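Ddb_g0293866 (Dictyostelium discoideum, PDB 5LW6) binds ADP-ribose through the macrodomain described here and, as a whole protein, probably acts as a poly-ADP-ribose-binding sensor of DNA damage. Local coordinates at residues A[111-116]-A[123-128]; A[152-157]-A[178-183]; A[156-161]-A[224-229]; A[215-220]-A[242-247]. All blocks are in the same frame, centred on the assembly; numbering follows the deposited sequence. Where two conformers were deposited one is given.

The chain is a macrodomain, a mixed six-stranded sheet with helices packed on it. Contact 1 comes first along the chain, on the edge strand 125-130. Contacts 2 and 3 start from one loop, share K156 and T157, and have centres about 13 Å apart. Contact 2 closes before contact 4 opens; the segments of contacts 3 and 4 alternate. L154 of contact 2 touches L218 of contact 4. Contacts 1 and 2 lie on opposite sides of the chain's centre, their centres about 32 Å apart. Contacts 1 and 4 pack helices on the sheet, whereas 2 and 3 tie the loop after strand 145-149 to the turn after helix 169-179 and the loop after strand 213-217.

Contact 1: residues A[111-116]-A[123-128]; sequences QSFKKH and KRFEII
The ring of F113 carries CD1 of I127 over one face. CD1 of I127 lies 4.1 Å from the centroid of the F113 ring and 13° off the ring normal, so this is a CH-pi contact. It sits toward the rim of the ring, on the side of CD1 and CG. F125 approaches the same ring obliquely, through its CE2. The F113 and F125 side chains cross at about a right angle.

The contact belongs to a beta-alpha-beta unit of the macrodomain sheet. Helix 107-116 links strand 95-101 to strand 125-130, and F113 is the helix residue that meets the second strand here. F125 and I127 are two apart on that strand and both point toward the helix. The strand lies at one edge of the sheet and is hydrogen-bonded to strand 95-101. M98 of that strand touches both phenylalanines. W121 meets the ring of F125 and also touches F113, and A78 of helix 70-87 packs against F113 as well.

No hydrogen bond joins the two segments; the contact is apolar. I127 is extended about CB-CG1 (chi2 178°), which puts CD1 anti to CA and carries it out from the strand to the ring. F125 has its CG opposite the backbone N (chi1 175°), and its CE2 ends 4.1 Å from CD2 of F113.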
# COMPACT_ATOMS: atom_id res chain seq x y z
N GLN A 111 7.35 -7.19 17.82
CA GLN A 111 8.76 -7.21 18.31
C GLN A 111 9.79 -7.19 17.17
O GLN A 111 10.82 -6.59 17.27
CB GLN A 111 9.03 -8.47 19.18
CG GLN A 111 8.41 -8.39 20.55
CD GLN A 111 8.66 -9.65 21.37
OE1 GLN A 111 9.00 -10.72 20.83
NE2 GLN A 111 8.50 -9.53 22.69
N SER A 112 9.47 -7.84 16.04
CA SER A 112 10.36 -7.91 14.91
C SER A 112 10.49 -6.54 14.31
O SER A 112 11.60 -6.11 13.97
CB SER A 112 9.83 -8.85 13.82
OG SER A 112 10.87 -9.08 12.89
N PHE A 113 9.36 -5.84 14.15
CA PHE A 113 9.43 -4.47 13.74
C PHE A 113 10.27 -3.65 14.69
O PHE A 113 11.13 -2.86 14.23
CB PHE A 113 8.04 -3.79 13.49
CG PHE A 113 7.46 -4.13 12.16
CD1 PHE A 113 6.78 -5.27 11.99
CD2 PHE A 113 7.54 -3.28 11.11
CE1 PHE A 113 6.21 -5.63 10.75
CE2 PHE A 113 7.05 -3.62 9.85
CZ PHE A 113 6.39 -4.80 9.65
N LYS A 114 10.04 -3.79 15.99
CA LYS A 114 10.80 -3.03 16.96
C LYS A 114 12.29 -3.25 16.83
O LYS A 114 13.07 -2.29 16.91
CB LYS A 114 10.45 -3.45 18.38
CG LYS A 114 9.18 -2.89 18.94
CD LYS A 114 9.00 -3.32 20.42
CE LYS A 114 7.67 -2.82 21.01
NZ LYS A 114 7.57 -3.21 22.44
N LYS A 115 12.68 -4.47 16.51
CA LYS A 115 14.06 -4.83 16.37
C LYS A 115 14.68 -4.13 15.16
O LYS A 115 15.76 -3.54 15.26
CB LYS A 115 14.18 -6.34 16.27
CG LYS A 115 15.54 -6.88 15.95
CD LYS A 115 15.50 -8.38 15.52
CE LYS A 115 16.92 -8.99 15.55
NZ LYS A 115 17.17 -10.36 14.96
N HIS A 116 13.96 -4.10 14.05
CA HIS A 116 14.43 -3.37 12.86
C HIS A 116 14.48 -1.89 13.01
O HIS A 116 15.17 -1.24 12.28
CB HIS A 116 13.57 -3.78 11.63
CG HIS A 116 13.86 -5.15 11.17
ND1 HIS A 116 13.13 -6.27 11.57
CD2 HIS A 116 14.86 -5.62 10.39
CE1 HIS A 116 13.69 -7.35 11.06
NE2 HIS A 116 14.74 -6.98 10.37
N LYS A 123 7.05 7.77 15.76
CA LYS A 123 5.66 8.15 16.12
C LYS A 123 4.73 8.25 14.92
O LYS A 123 3.55 8.15 15.08
CB LYS A 123 5.60 9.50 16.90
CG LYS A 123 6.15 10.69 16.12
CD LYS A 123 6.20 12.09 16.82
CE LYS A 123 6.52 13.11 15.72
NZ LYS A 123 6.89 14.48 16.15
N ARG A 124 5.29 8.44 13.72
CA ARG A 124 4.50 8.58 12.50
C ARG A 124 4.09 7.27 11.88
O ARG A 124 3.33 7.30 10.94
CB ARG A 124 5.24 9.36 11.45
CG ARG A 124 5.51 10.83 11.81
CD ARG A 124 6.52 11.47 10.90
NE ARG A 124 7.84 10.86 10.92
CZ ARG A 124 8.81 11.14 10.04
NH1 ARG A 124 8.61 12.01 9.09
NH2 ARG A 124 9.99 10.55 10.11
N PHE A 125 4.56 6.15 12.43
CA PHE A 125 4.20 4.83 11.90
C PHE A 125 3.39 4.04 12.87
O PHE A 125 3.76 3.94 14.07
CB PHE A 125 5.45 4.05 11.59
CG PHE A 125 5.19 2.66 11.16
CD1 PHE A 125 4.37 2.40 10.07
CD2 PHE A 125 5.74 1.60 11.86
CE1 PHE A 125 4.14 1.07 9.71
CE2 PHE A 125 5.54 0.31 11.48
CZ PHE A 125 4.71 0.05 10.41
N GLU A 126 2.23 3.56 12.43
CA GLU A 126 1.39 2.68 13.27
C GLU A 126 0.98 1.45 12.52
O GLU A 126 0.84 1.48 11.28
CB GLU A 126 0.08 3.37 13.64
CG GLU A 126 0.29 4.64 14.41
CD GLU A 126 -1.02 5.34 14.81
OE1 GLU A 126 -2.13 4.95 14.29
OE2 GLU A 126 -0.90 6.29 15.65
N ILE A 127 0.80 0.37 13.27
CA ILE A 127 0.22 -0.88 12.71
C ILE A 127 -1.15 -1.02 13.23
O ILE A 127 -1.37 -0.92 14.44
CB ILE A 127 1.09 -2.10 13.10
CG1 ILE A 127 2.42 -2.05 12.36
CG2 ILE A 127 0.36 -3.39 12.82
CD1 ILE A 127 3.41 -3.14 12.66
N ILE A 128 -2.10 -1.27 12.36
CA ILE A 128 -3.52 -1.34 12.69
C ILE A 128 -3.97 -2.75 12.32
O ILE A 128 -3.75 -3.18 11.18
CB ILE A 128 -4.35 -0.41 11.77
CG1 ILE A 128 -3.82 1.01 11.89
CG2 ILE A 128 -5.86 -0.50 12.02
CD1 ILE A 128 -3.76 1.53 13.30

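Contact 2: residues A[152-157]-A[178-183]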
# COMPACT_ATOMS: atom_id res chain seq x y z
N TRP A 152 -1.89 -7.65 -12.31
CA TRP A 152 -1.55 -6.97 -13.53
C TRP A 152 -2.79 -6.36 -14.22
O TRP A 152 -2.69 -5.32 -14.94
CB TRP A 152 -0.73 -7.91 -14.49
CG TRP A 152 -1.53 -8.94 -15.13
CD1 TRP A 152 -1.83 -10.13 -14.63
CD2 TRP A 152 -2.22 -8.83 -16.40
NE1 TRP A 152 -2.69 -10.80 -15.50
CE2 TRP A 152 -2.90 -10.01 -16.59
CE3 TRP A 152 -2.31 -7.84 -17.37
CZ2 TRP A 152 -3.68 -10.26 -17.74
CZ3 TRP A 152 -3.09 -8.08 -18.50
CH2 TRP A 152 -3.73 -9.29 -18.67
N ARG A 153 -3.94 -6.98 -14.00
CA ARG A 153 -5.16 -6.56 -14.69
C ARG A 153 -5.70 -5.22 -14.22
O ARG A 153 -6.51 -4.59 -14.88
CB ARG A 153 -6.27 -7.58 -14.50
CG ARG A 153 -6.10 -8.94 -15.11
CD ARG A 153 -6.44 -8.91 -16.59
NE ARG A 153 -7.80 -9.28 -17.01
CZ ARG A 153 -8.31 -10.52 -16.96
NH1 ARG A 153 -7.65 -11.57 -16.42
NH2 ARG A 153 -9.52 -10.70 -17.41
N LEU A 154 -5.35 -4.85 -13.00
CA LEU A 154 -5.75 -3.61 -12.45
C LEU A 154 -7.30 -3.52 -12.30
O LEU A 154 -7.92 -2.52 -12.60
CB LEU A 154 -5.20 -2.43 -13.24
CG LEU A 154 -3.69 -2.22 -13.21
CD1 LEU A 154 -3.38 -0.93 -13.91
CD2 LEU A 154 -3.03 -2.33 -11.79
N LYS A 155 -7.85 -4.64 -11.85
CA LYS A 155 -9.29 -4.84 -11.71
C LYS A 155 -9.62 -5.32 -10.30
O LYS A 155 -8.77 -5.83 -9.53
CB LYS A 155 -9.77 -5.90 -12.70
CG LYS A 155 -9.78 -5.34 -14.11
CD LYS A 155 -10.31 -6.32 -15.12
CE LYS A 155 -10.08 -5.77 -16.53
NZ LYS A 155 -8.62 -5.78 -16.91
N LYS A 156 -10.88 -5.26 -10.02
CA LYS A 156 -11.37 -5.83 -8.74
C LYS A 156 -10.91 -7.23 -8.47
O LYS A 156 -10.92 -8.09 -9.38
CB LYS A 156 -12.88 -5.80 -8.77
CG LYS A 156 -13.47 -6.34 -7.49
CD LYS A 156 -14.98 -6.23 -7.57
CE LYS A 156 -15.57 -7.58 -7.90
NZ LYS A 156 -16.87 -7.33 -8.57
N THR A 157 -10.44 -7.49 -7.25
CA THR A 157 -10.14 -8.86 -6.86
C THR A 157 -11.08 -9.27 -5.74
O THR A 157 -11.69 -8.39 -5.15
CB THR A 157 -8.68 -9.03 -6.34
OG1 THR A 157 -8.61 -8.63 -4.99
CG2 THR A 157 -7.69 -8.22 -7.10
N ASN A 178 -8.39 3.97 -18.33
CA ASN A 178 -8.06 5.22 -19.00
C ASN A 178 -6.76 5.78 -18.60
O ASN A 178 -5.98 6.25 -19.42
CB ASN A 178 -9.17 6.25 -18.84
CG ASN A 178 -10.31 5.97 -19.77
OD1 ASN A 178 -10.12 5.38 -20.86
ND2 ASN A 178 -11.50 6.40 -19.39
N LEU A 179 -6.41 5.61 -17.34
CA LEU A 179 -5.15 6.11 -16.92
C LEU A 179 -3.94 5.20 -17.27
O LEU A 179 -2.82 5.69 -17.43
CB LEU A 179 -5.19 6.39 -15.38
CG LEU A 179 -5.95 7.61 -14.87
CD1 LEU A 179 -5.94 7.51 -13.34
CD2 LEU A 179 -5.37 8.94 -15.33
N TYR A 180 -4.16 3.89 -17.27
CA TYR A 180 -3.14 2.88 -17.40
C TYR A 180 -3.56 1.86 -18.41
O TYR A 180 -3.92 0.72 -18.09
CB TYR A 180 -2.91 2.19 -16.04
CG TYR A 180 -2.56 3.21 -14.97
CD1 TYR A 180 -1.37 3.95 -15.03
CD2 TYR A 180 -3.43 3.43 -13.91
CE1 TYR A 180 -1.03 4.89 -14.04
CE2 TYR A 180 -3.10 4.38 -12.90
CZ TYR A 180 -1.93 5.12 -13.00
OH TYR A 180 -1.58 6.08 -12.06
N PRO A 181 -3.57 2.29 -19.68
CA PRO A 181 -4.19 1.46 -20.68
C PRO A 181 -3.41 0.18 -20.94
O PRO A 181 -3.96 -0.78 -21.46
CB PRO A 181 -4.22 2.38 -21.93
CG PRO A 181 -3.32 3.50 -21.64
CD PRO A 181 -3.30 3.66 -20.15
N ASN A 182 -2.13 0.18 -20.61
CA ASN A 182 -1.24 -0.96 -20.83
C ASN A 182 -1.13 -1.84 -19.57
O ASN A 182 -0.33 -2.73 -19.50
CB ASN A 182 0.15 -0.46 -21.27
CG ASN A 182 0.08 0.26 -22.58
OD1 ASN A 182 -0.71 -0.12 -23.42
ND2 ASN A 182 0.77 1.39 -22.70
N CYS A 183 -1.97 -1.56 -18.59
CA CYS A 183 -2.14 -2.43 -17.44
C CYS A 183 -0.93 -2.31 -16.53
O CYS A 183 -0.20 -1.38 -16.66
CB CYS A 183 -2.41 -3.85 -17.89
SG CYS A 183 -3.94 -4.06 -18.86
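L154 meets Y180 and C183 in the turn that follows helix 169-179, by apolar packing. CD1 of L154 touches CB of Y180 at 3.8 Å and lies as close to the carbonyl carbon of C183. This one methyl therefore meets both ends of the turn. The L154 and Y180 side chains cross at about a right angle. At the second patch, CB of C183 lies at the edge of the W152 ring, near its plane, 4.0 Å from CE3 of W152. The ring is brought there with CG of W152 between the backbone N and the carbonyl carbon (chi1 74°).

A close backbone contact adds to this: CB of C183 is 3.3 Å from O of W152.

The sulfur-aromatic contact is oblique. SG of C183 is 5.2 Å from the centroid of the six-membered ring of W152 and 67° off its normal, nearest CZ3. CD of R153 lies over one face of the W152 ring.

Two polar bonds stay within the segments. N of C183 bonds to O of Y180 at 3.0 Å, which closes the turn. NZ of K155 reaches back to O of R153 at 3.2 Å. Others lead outside: OH of Y180 bonds to O of P191 in the edge strand 189-193, and W152 and G184 share backbone bonding.

The arrangement is a type I beta turn that follows helix 169-179, packed on the macrodomain loop after strand 145-149.

Contact 3: residues A[156-161]-A[224-229]; sequences KTPQNK and PNKPDA
Neither the P158-Q159 side nor the K226 side of this contact belongs to a regular strand, and the two meet through side chains. The 156-161 segment turns tightly just before helix 161-167. N of N160 bonds to O of T157 at 3.2 Å, and N of T157 bonds to OD1 of N160 at 2.7 Å with a nearly straight N-H. OG1 of T157 accepts weak bonds from N of Q159 and N of N160. The 224-229 segment is an irregular loop, with extended backbone at K226.

The contact itself is carried by one hydrogen bond. NZ of K226 donates to OE1 of Q159 at 3.2 Å. It meets the oxygen from the side, at a C=O...donor angle of 102°, somewhat tilted from the carbonyl plane. NE2 of Q159 is almost as near to NZ, but both are donors, so that pair makes no bond. The two side chains come from opposite directions. Each is bent at its second torsion, 72° in Q159 and -67° in K226, and K226 is extended beyond that bend. CG of P158 stands 4.3 Å from NZ of K226.

A leucine in place of Q159 would probably leave the ammonium of K226 without its amide acceptor and the long lysine chain freer to move.

The contact joins two surface loops of the macrodomain, one between strand 145-149 and helix 161-167, the other between strand 213-217 and helix 237-253. O of Q159 bonds to OG of S133. N160 stands at the N-cap position of helix 161-167, but its side chain makes no capping bond.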
# COMPACT_ATOMS: atom_id res chain seq x y z
N LYS A 156 -10.88 -5.26 -10.02
CA LYS A 156 -11.37 -5.83 -8.74
C LYS A 156 -10.91 -7.23 -8.47
O LYS A 156 -10.92 -8.09 -9.38
CB LYS A 156 -12.88 -5.80 -8.77
CG LYS A 156 -13.47 -6.34 -7.49
CD LYS A 156 -14.98 -6.23 -7.57
CE LYS A 156 -15.57 -7.58 -7.90
NZ LYS A 156 -16.87 -7.33 -8.57
N THR A 157 -10.44 -7.49 -7.25
CA THR A 157 -10.14 -8.86 -6.86
C THR A 157 -11.08 -9.27 -5.74
O THR A 157 -11.69 -8.39 -5.15
CB THR A 157 -8.68 -9.03 -6.34
OG1 THR A 157 -8.61 -8.63 -4.99
CG2 THR A 157 -7.69 -8.22 -7.10
N PRO A 158 -11.16 -10.59 -5.42
CA PRO A 158 -12.03 -10.95 -4.31
C PRO A 158 -11.57 -10.34 -2.98
O PRO A 158 -12.40 -10.13 -2.05
CB PRO A 158 -11.93 -12.47 -4.28
CG PRO A 158 -11.54 -12.85 -5.64
CD PRO A 158 -10.57 -11.79 -6.05
N GLN A 159 -10.27 -10.06 -2.86
CA GLN A 159 -9.73 -9.46 -1.63
C GLN A 159 -9.96 -7.97 -1.46
O GLN A 159 -9.73 -7.44 -0.35
CB GLN A 159 -8.24 -9.73 -1.57
CG GLN A 159 -7.94 -11.18 -1.19
CD GLN A 159 -8.25 -12.19 -2.28
OE1 GLN A 159 -7.92 -12.02 -3.45
NE2 GLN A 159 -8.89 -13.25 -1.89
N ASN A 160 -10.31 -7.28 -2.53
CA ASN A 160 -10.65 -5.83 -2.43
C ASN A 160 -12.02 -5.53 -2.99
O ASN A 160 -12.34 -4.42 -3.32
CB ASN A 160 -9.55 -4.95 -3.02
CG ASN A 160 -9.32 -5.17 -4.49
OD1 ASN A 160 -10.16 -5.75 -5.19
ND2 ASN A 160 -8.21 -4.68 -4.97
N LYS A 161 -12.87 -6.54 -2.99
CA LYS A 161 -14.26 -6.37 -3.39
C LYS A 161 -14.95 -5.25 -2.67
O LYS A 161 -15.64 -4.44 -3.28
CB LYS A 161 -14.97 -7.73 -3.11
CG LYS A 161 -16.47 -7.76 -3.39
CD LYS A 161 -16.98 -9.16 -3.08
CE LYS A 161 -18.41 -9.42 -3.63
NZ LYS A 161 -19.37 -8.41 -3.16
N PRO A 224 0.07 -20.18 -5.71
CA PRO A 224 -0.30 -20.85 -6.96
C PRO A 224 -1.75 -20.59 -7.44
O PRO A 224 -2.00 -20.61 -8.65
CB PRO A 224 -0.13 -22.34 -6.58
CG PRO A 224 0.93 -22.33 -5.52
CD PRO A 224 0.53 -21.16 -4.69
N ASN A 225 -2.69 -20.32 -6.53
CA ASN A 225 -4.10 -20.13 -6.91
C ASN A 225 -4.42 -18.75 -7.38
O ASN A 225 -5.55 -18.50 -7.81
CB ASN A 225 -5.04 -20.43 -5.74
CG ASN A 225 -4.84 -21.82 -5.16
OD1 ASN A 225 -4.87 -22.00 -3.93
ND2 ASN A 225 -4.62 -22.79 -6.02
N LYS A 226 -3.47 -17.83 -7.28
CA LYS A 226 -3.66 -16.44 -7.73
C LYS A 226 -2.76 -16.18 -8.96
O LYS A 226 -1.79 -16.95 -9.16
CB LYS A 226 -3.34 -15.50 -6.54
CG LYS A 226 -4.26 -15.71 -5.32
CD LYS A 226 -5.72 -15.30 -5.61
CE LYS A 226 -6.66 -15.66 -4.45
NZ LYS A 226 -7.98 -14.98 -4.61
N PRO A 227 -3.05 -15.11 -9.79
CA PRO A 227 -2.20 -14.80 -10.97
C PRO A 227 -0.71 -14.59 -10.69
O PRO A 227 -0.35 -14.03 -9.64
CB PRO A 227 -2.77 -13.46 -11.49
CG PRO A 227 -4.21 -13.52 -11.10
CD PRO A 227 -4.20 -14.17 -9.72
N ASP A 228 0.13 -15.00 -11.66
CA ASP A 228 1.54 -14.60 -11.73
C ASP A 228 2.30 -15.00 -10.46
O ASP A 228 3.13 -14.23 -9.92
CB ASP A 228 1.63 -13.09 -11.91
CG ASP A 228 1.29 -12.60 -13.31
OD1 ASP A 228 1.16 -13.41 -14.24
OD2 ASP A 228 1.21 -11.36 -13.48
N ALA A 229 2.06 -16.23 -10.02
CA ALA A 229 2.75 -16.76 -8.86
C ALA A 229 4.24 -16.98 -9.14
O ALA A 229 4.61 -17.43 -10.24
CB ALA A 229 2.07 -18.03 -8.40

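Contact 4: residues A[215-220]-A[242-247]; sequences ILVLGV and LETYHS
T244 lays its methyl against V217: CG2 of T244 is 3.4 Å from CG1 of V217, tighter than usual carbon contact. The two side chains cross at a slant. CG2 of T244 also lies 3.9 Å from CA of G219. The other branch of T244, OG1, faces the backbone where the strand ends. OG1 of T244 is 3.6 Å from O of L218 and 3.7 Å from CA of G219. No hydrogen bond crosses the contact.

The torsions set the two branches of T244. OG1 stands beside the backbone N and opposite the carbonyl carbon (chi1 -46°), from where it bonds to O of L240, one turn earlier in the helix. CG2 lies opposite the backbone N and meets V217. The CA atoms of G219 and T244 are 5.8 Å apart, the nearest pair across the segments.

Strand 213-217 is a central strand of the macrodomain sheet, and helix 237-253 packs against its end. V217 also touches A147 of the neighbouring strand 145-149. OH of Y245, on the same helix, bonds to N of I61.

An alanine in place of T244 is likely to open a gap beside V217 and G219, since both branches that fill it would be gone.

The contact is thus held by close packing, with the hydroxyl of T244 satisfied within its own helix and its methyl turned to the strand.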
# COMPACT_ATOMS: atom_id res chain seq x y z
N ILE A 215 -4.44 3.71 -4.40
CA ILE A 215 -3.23 3.25 -5.06
C ILE A 215 -3.30 1.73 -5.15
O ILE A 215 -3.45 1.00 -4.15
CB ILE A 215 -1.97 3.65 -4.24
CG1 ILE A 215 -1.88 5.14 -4.00
CG2 ILE A 215 -0.71 3.05 -4.88
CD1 ILE A 215 -0.80 5.56 -3.00
N LEU A 216 -3.22 1.21 -6.37
CA LEU A 216 -3.24 -0.19 -6.58
C LEU A 216 -1.78 -0.65 -6.56
O LEU A 216 -0.98 -0.12 -7.27
CB LEU A 216 -3.82 -0.44 -7.99
CG LEU A 216 -5.25 0.06 -8.21
CD1 LEU A 216 -5.74 -0.44 -9.55
CD2 LEU A 216 -6.24 -0.45 -7.22
N VAL A 217 -1.48 -1.65 -5.74
CA VAL A 217 -0.10 -2.02 -5.42
C VAL A 217 0.11 -3.43 -5.97
O VAL A 217 -0.57 -4.33 -5.56
CB VAL A 217 0.04 -2.07 -3.87
CG1 VAL A 217 1.39 -2.60 -3.48
CG2 VAL A 217 -0.19 -0.68 -3.27
N LEU A 218 1.05 -3.63 -6.87
CA LEU A 218 1.25 -4.92 -7.49
C LEU A 218 2.46 -5.62 -6.80
O LEU A 218 3.60 -5.59 -7.27
CB LEU A 218 1.42 -4.76 -9.01
CG LEU A 218 0.10 -4.76 -9.76
CD1 LEU A 218 -0.75 -3.57 -9.43
CD2 LEU A 218 0.40 -4.78 -11.24
N GLY A 219 2.22 -6.16 -5.61
CA GLY A 219 3.24 -6.86 -4.87
C GLY A 219 3.41 -8.26 -5.49
O GLY A 219 2.65 -8.68 -6.36
N VAL A 220 4.36 -8.98 -4.95
CA VAL A 220 4.76 -10.28 -5.42
C VAL A 220 3.81 -11.33 -4.86
O VAL A 220 3.56 -11.40 -3.67
CB VAL A 220 6.21 -10.55 -4.98
CG1 VAL A 220 6.60 -11.97 -5.28
CG2 VAL A 220 7.16 -9.56 -5.62
N LEU A 242 10.64 -5.38 -2.29
CA LEU A 242 11.24 -4.12 -1.93
C LEU A 242 10.93 -3.03 -2.90
O LEU A 242 10.64 -1.89 -2.49
CB LEU A 242 12.77 -4.26 -1.72
CG LEU A 242 13.50 -2.97 -1.38
CD1 LEU A 242 13.15 -2.50 -0.01
CD2 LEU A 242 14.99 -3.19 -1.56
N GLU A 243 11.03 -3.33 -4.20
CA GLU A 243 10.73 -2.35 -5.20
C GLU A 243 9.26 -1.88 -5.09
O GLU A 243 8.97 -0.73 -5.36
CB GLU A 243 10.97 -2.94 -6.59
CG GLU A 243 10.64 -2.03 -7.76
CD GLU A 243 11.39 -0.72 -7.92
OE1 GLU A 243 12.40 -0.40 -7.22
OE2 GLU A 243 10.96 0.03 -8.87
N THR A 244 8.36 -2.78 -4.73
CA THR A 244 6.94 -2.44 -4.47
C THR A 244 6.86 -1.34 -3.39
O THR A 244 6.18 -0.34 -3.57
CB THR A 244 6.08 -3.64 -4.16
OG1 THR A 244 6.31 -4.73 -5.09
CG2 THR A 244 4.67 -3.27 -4.21
N TYR A 245 7.59 -1.52 -2.31
CA TYR A 245 7.58 -0.50 -1.27
C TYR A 245 8.16 0.81 -1.77
O TYR A 245 7.63 1.88 -1.56
CB TYR A 245 8.32 -0.96 -0.00
CG TYR A 245 7.48 -1.83 0.89
CD1 TYR A 245 6.57 -1.27 1.78
CD2 TYR A 245 7.55 -3.18 0.86
CE1 TYR A 245 5.78 -2.07 2.58
CE2 TYR A 245 6.77 -3.99 1.68
CZ TYR A 245 5.86 -3.43 2.53
OH TYR A 245 5.03 -4.25 3.35
N HIS A 246 9.28 0.73 -2.47
CA HIS A 246 9.86 1.96 -3.07
C HIS A 246 8.88 2.69 -3.96
O HIS A 246 8.74 3.86 -3.87
CB HIS A 246 11.15 1.63 -3.80
CG HIS A 246 12.30 1.34 -2.89
ND1 HIS A 246 13.32 0.46 -3.21
CD2 HIS A 246 12.62 1.86 -1.68
CE1 HIS A 246 14.18 0.40 -2.20
NE2 HIS A 246 13.80 1.28 -1.28
N SER A 247 8.22 1.96 -4.85
CA SER A 247 7.20 2.52 -5.71
C SER A 247 6.07 3.17 -4.93
O SER A 247 5.57 4.27 -5.28
CB SER A 247 6.62 1.41 -6.57
OG SER A 247 7.62 1.05 -7.46